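Long-range contact in agarase (Pseudoalteromonas fuliginea, PDB 6XJ9), which probably hydrolyses agarose as a family GH50 glycoside hydrolase of a marine bacterium: residues N444-I455 against S498-N508. Numbering follows the deposited sequence.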
loop_
_atom_site.group_PDB
_atom_site.type_symbol
_atom_site.label_atom_id
_atom_site.label_comp_id
_atom_site.label_asym_id
_atom_site.label_seq_id
_atom_site.Cartn_x
_atom_site.Cartn_y
_atom_site.Cartn_z
ATOM N N ASN A 444 -2.891 -29.595 16.546
ATOM C CA ASN A 444 -3.071 -28.270 17.117
ATOM C C ASN A 444 -4.536 -28.122 17.529
ATOM O O ASN A 444 -5.436 -28.734 16.945
ATOM C CB ASN A 444 -2.525 -27.139 16.228
ATOM C CG ASN A 444 -3.599 -26.379 15.472
ATOM O OD1 ASN A 444 -4.194 -25.439 16.000
ATOM N ND2 ASN A 444 -3.861 -26.785 14.238
ATOM N N GLN A 445 -4.753 -27.333 18.574
ATOM C CA GLN A 445 -6.094 -27.106 19.085
ATOM C C GLN A 445 -6.351 -25.605 19.137
ATOM O O GLN A 445 -6.961 -25.118 20.086
ATOM C CB GLN A 445 -6.271 -27.792 20.446
ATOM C CG GLN A 445 -6.437 -29.307 20.356
ATOM C CD GLN A 445 -6.566 -29.977 21.706
ATOM O OE1 GLN A 445 -7.502 -29.737 22.460
ATOM N NE2 GLN A 445 -5.615 -30.834 22.026
ATOM N N LYS A 446 -5.921 -24.893 18.084
ATOM C CA LYS A 446 -5.982 -23.438 18.038
ATOM C C LYS A 446 -6.520 -22.940 16.693
ATOM O O LYS A 446 -7.232 -21.941 16.666
ATOM C CB LYS A 446 -4.591 -22.830 18.250
ATOM C CG LYS A 446 -4.180 -22.596 19.699
ATOM C CD LYS A 446 -2.676 -22.509 19.887
ATOM C CE LYS A 446 -1.995 -21.482 19.005
ATOM N NZ LYS A 446 -1.858 -20.168 19.680
ATOM N N VAL A 447 -6.134 -23.594 15.584
ATOM C CA VAL A 447 -6.602 -23.175 14.268
ATOM C C VAL A 447 -7.072 -24.410 13.505
ATOM O O VAL A 447 -6.288 -25.342 13.322
ATOM C CB VAL A 447 -5.514 -22.427 13.466
ATOM C CG1 VAL A 447 -6.036 -21.939 12.120
ATOM C CG2 VAL A 447 -4.904 -21.267 14.245
ATOM N N PRO A 448 -8.337 -24.430 13.015
ATOM C CA PRO A 448 -8.849 -25.546 12.213
ATOM C C PRO A 448 -8.032 -25.664 10.925
ATOM O O PRO A 448 -7.391 -24.696 10.507
ATOM C CB PRO A 448 -10.295 -25.137 11.868
ATOM C CG PRO A 448 -10.640 -24.076 12.890
ATOM C CD PRO A 448 -9.339 -23.363 13.187
ATOM N N TYR A 449 -8.056 -26.856 10.323
ATOM C CA TYR A 449 -7.174 -27.159 9.208
ATOM C C TYR A 449 -7.891 -28.077 8.225
ATOM O O TYR A 449 -8.843 -28.758 8.583
ATOM C CB TYR A 449 -5.854 -27.754 9.702
ATOM C CG TYR A 449 -5.980 -29.117 10.340
ATOM C CD1 TYR A 449 -6.201 -29.240 11.705
ATOM C CD2 TYR A 449 -5.894 -30.281 9.588
ATOM C CE1 TYR A 449 -6.320 -30.489 12.300
ATOM C CE2 TYR A 449 -6.024 -31.538 10.171
ATOM C CZ TYR A 449 -6.235 -31.638 11.536
ATOM O OH TYR A 449 -6.352 -32.867 12.137
ATOM N N PHE A 450 -7.443 -28.040 6.967
ATOM C CA PHE A 450 -7.943 -28.908 5.915
ATOM C C PHE A 450 -6.909 -30.010 5.717
ATOM O O PHE A 450 -5.717 -29.718 5.741
ATOM C CB PHE A 450 -8.186 -28.071 4.655
ATOM C CG PHE A 450 -9.409 -27.188 4.752
ATOM C CD1 PHE A 450 -9.428 -26.071 5.581
ATOM C CD2 PHE A 450 -10.574 -27.517 4.074
ATOM C CE1 PHE A 450 -10.568 -25.284 5.696
ATOM C CE2 PHE A 450 -11.711 -26.726 4.188
ATOM C CZ PHE A 450 -11.700 -25.612 4.992
ATOM N N ALA A 451 -7.370 -31.262 5.573
ATOM C CA ALA A 451 -6.492 -32.390 5.305
ATOM C C ALA A 451 -6.627 -32.821 3.843
ATOM O O ALA A 451 -7.522 -32.367 3.128
ATOM C CB ALA A 451 -6.800 -33.528 6.253
ATOM N N ASN A 452 -5.730 -33.709 3.415
ATOM C CA ASN A 452 -5.652 -34.113 2.024
ATOM C C ASN A 452 -5.058 -35.513 1.919
ATOM O O ASN A 452 -4.292 -35.936 2.778
ATOM C CB ASN A 452 -4.794 -33.138 1.216
ATOM C CG ASN A 452 -3.319 -33.266 1.523
ATOM O OD1 ASN A 452 -2.812 -32.668 2.479
ATOM N ND2 ASN A 452 -2.626 -34.063 0.733
ATOM N N GLY A 453 -5.419 -36.204 0.838
ATOM C CA GLY A 453 -4.695 -37.372 0.360
ATOM C C GLY A 453 -4.679 -37.418 -1.167
ATOM O O GLY A 453 -5.493 -36.754 -1.809
ATOM N N TRP A 454 -3.699 -38.150 -1.719
ATOM C CA TRP A 454 -3.596 -38.466 -3.133
ATOM C C TRP A 454 -3.867 -39.954 -3.303
ATOM O O TRP A 454 -3.231 -40.759 -2.630
ATOM C CB TRP A 454 -2.175 -38.201 -3.651
ATOM C CG TRP A 454 -1.633 -36.820 -3.474
ATOM C CD1 TRP A 454 -0.803 -36.377 -2.483
ATOM C CD2 TRP A 454 -1.844 -35.705 -4.355
ATOM N NE1 TRP A 454 -0.505 -35.055 -2.669
ATOM C CE2 TRP A 454 -1.134 -34.612 -3.807
ATOM C CE3 TRP A 454 -2.577 -35.520 -5.537
ATOM C CZ2 TRP A 454 -1.120 -33.358 -4.418
ATOM C CZ3 TRP A 454 -2.565 -34.280 -6.134
ATOM C CH2 TRP A 454 -1.852 -33.211 -5.576
ATOM N N ILE A 455 -4.756 -40.317 -4.234
ATOM C CA ILE A 455 -4.940 -41.719 -4.574
ATOM C C ILE A 455 -3.949 -42.101 -5.674
ATOM O O ILE A 455 -4.052 -41.649 -6.820
ATOM C CB ILE A 455 -6.400 -42.054 -4.934
ATOM C CG1 ILE A 455 -7.336 -41.715 -3.766
ATOM C CG2 ILE A 455 -6.513 -43.519 -5.318
ATOM C CD1 ILE A 455 -8.806 -41.906 -4.083
ATOM N N SER A 498 -10.024 -35.614 14.867
ATOM C CA SER A 498 -10.006 -34.285 15.457
ATOM C C SER A 498 -11.143 -33.420 14.920
ATOM O O SER A 498 -11.329 -33.343 13.708
ATOM C CB SER A 498 -8.684 -33.601 15.229
ATOM O OG SER A 498 -8.717 -32.301 15.789
ATOM N N PRO A 499 -11.888 -32.712 15.807
ATOM C CA PRO A 499 -12.887 -31.728 15.391
ATOM C C PRO A 499 -12.287 -30.512 14.687
ATOM O O PRO A 499 -12.999 -29.784 14.002
ATOM C CB PRO A 499 -13.539 -31.276 16.710
ATOM C CG PRO A 499 -12.500 -31.573 17.763
ATOM C CD PRO A 499 -11.786 -32.816 17.274
ATOM N N TRP A 500 -10.968 -30.339 14.828
ATOM C CA TRP A 500 -10.238 -29.214 14.264
ATOM C C TRP A 500 -10.045 -29.390 12.760
ATOM O O TRP A 500 -9.675 -28.441 12.072
ATOM C CB TRP A 500 -8.899 -29.040 14.990
ATOM C CG TRP A 500 -9.113 -28.568 16.391
ATOM C CD1 TRP A 500 -9.255 -29.337 17.512
ATOM C CD2 TRP A 500 -9.284 -27.208 16.808
ATOM N NE1 TRP A 500 -9.472 -28.542 18.606
ATOM C CE2 TRP A 500 -9.507 -27.231 18.203
ATOM C CE3 TRP A 500 -9.275 -25.974 16.137
ATOM C CZ2 TRP A 500 -9.709 -26.067 18.939
ATOM C CZ3 TRP A 500 -9.475 -24.825 16.871
ATOM C CH2 TRP A 500 -9.691 -24.872 18.252
ATOM N N ALA A 501 -10.300 -30.604 12.265
ATOM C CA ALA A 501 -10.178 -30.898 10.843
ATOM C C ALA A 501 -11.489 -30.543 10.152
ATOM O O ALA A 501 -12.483 -31.244 10.295
ATOM C CB ALA A 501 -9.786 -32.347 10.630
ATOM N N VAL A 502 -11.478 -29.446 9.388
ATOM C CA VAL A 502 -12.677 -28.975 8.716
ATOM C C VAL A 502 -13.197 -30.019 7.728
ATOM O O VAL A 502 -14.406 -30.210 7.633
ATOM C CB VAL A 502 -12.454 -27.603 8.052
ATOM C CG1 VAL A 502 -13.734 -27.051 7.444
ATOM C CG2 VAL A 502 -11.859 -26.599 9.024
ATOM N N GLY A 503 -12.294 -30.640 6.956
ATOM C CA GLY A 503 -12.664 -31.585 5.911
ATOM C C GLY A 503 -11.431 -32.135 5.182
ATOM O O GLY A 503 -10.303 -31.778 5.525
ATOM N N VAL A 504 -11.674 -32.995 4.187
ATOM C CA VAL A 504 -10.636 -33.690 3.435
ATOM C C VAL A 504 -10.809 -33.423 1.936
ATOM O O VAL A 504 -11.849 -33.698 1.348
ATOM C CB VAL A 504 -10.646 -35.205 3.735
ATOM C CG1 VAL A 504 -9.486 -35.936 3.074
ATOM C CG2 VAL A 504 -10.650 -35.479 5.238
ATOM N N PHE A 505 -9.740 -32.925 1.318
ATOM C CA PHE A 505 -9.628 -32.910 -0.129
ATOM C C PHE A 505 -8.924 -34.196 -0.546
ATOM O O PHE A 505 -7.918 -34.575 0.050
ATOM C CB PHE A 505 -8.788 -31.717 -0.585
ATOM C CG PHE A 505 -9.303 -30.339 -0.255
ATOM C CD1 PHE A 505 -10.359 -29.777 -0.960
ATOM C CD2 PHE A 505 -8.665 -29.563 0.709
ATOM C CE1 PHE A 505 -10.800 -28.496 -0.662
ATOM C CE2 PHE A 505 -9.085 -28.272 0.980
ATOM C CZ PHE A 505 -10.151 -27.733 0.292
ATOM N N ILE A 506 -9.491 -34.904 -1.526
ATOM C CA ILE A 506 -8.795 -36.052 -2.087
ATOM C C ILE A 506 -8.462 -35.746 -3.549
ATOM O O ILE A 506 -9.349 -35.428 -4.338
ATOM C CB ILE A 506 -9.613 -37.352 -1.913
ATOM C CG1 ILE A 506 -9.877 -37.659 -0.434
ATOM C CG2 ILE A 506 -8.920 -38.524 -2.604
ATOM C CD1 ILE A 506 -8.662 -38.170 0.323
ATOM N N ASP A 507 -7.167 -35.833 -3.886
ATOM C CA ASP A 507 -6.631 -35.551 -5.218
ATOM C C ASP A 507 -6.720 -34.053 -5.517
ATOM O O ASP A 507 -7.204 -33.274 -4.695
ATOM C CB ASP A 507 -7.247 -36.454 -6.302
ATOM C CG ASP A 507 -6.883 -37.925 -6.162
ATOM O OD1 ASP A 507 -7.696 -38.790 -6.544
ATOM O OD2 ASP A 507 -5.800 -38.202 -5.647
ATOM N N ASN A 508 -6.261 -33.650 -6.712
ATOM C CA ASN A 508 -6.191 -32.237 -7.054
ATOM C C ASN A 508 -6.039 -32.123 -8.562
ATOM O O ASN A 508 -5.112 -32.692 -9.129
ATOM C CB ASN A 508 -5.058 -31.525 -6.289
ATOM C CG ASN A 508 -4.799 -30.099 -6.726
ATOM O OD1 ASN A 508 -5.530 -29.180 -6.350
ATOM N ND2 ASN A 508 -3.749 -29.891 -7.512
HETATM O O HOH W 1 -3.837 -38.660 -7.369
#
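Two neighbouring parallel strands of the agarase's barrel-like catalytic region, Y449-G453 and A501-I506, are joined by a ladder that runs from Y449 N on W500 O (2.9 Å) to D507 N on G453 O. A bulge interrupts it at V502: Y449 O takes V502 N, whereas A451 N turns to G503 O in a nearly straight bond. V502, helical in backbone, sets its CB over one face of the F450 ring, 3.9 Å from the centroid, while CG2 meets P448 CB. Nearer the base of the F450 side chain, CD2 lies 3.5 Å from F505 CE2; the rings, 22° from parallel, are displaced too far to stack properly. On the opposite side of the sheet, with CG set between the backbone N and the carbonyl carbon (chi1 67°), the Y449 ring turns its face to A501 CA. Before the strands, the 444-446 backbone crosses one face of the W500 indole, Q445 CA 3.8 Å from the centroid of its five-membered ring; N444 OD1 accepts K446 N, an Asx turn, and V447 N, which extends it to an Asx motif. At the far end D507 OD2 receives I455 N at 2.7 Å on its syn side and also a water that bridges to I455 O, while D507 OD1 is hydrogen-bonded to Y598 OH. The strand connection includes helix 478-495, which packs on A451 and A501, the beta-alpha-beta crossover typical of a (beta/alpha)8 barrel, the fold expected of GH50 enzymes.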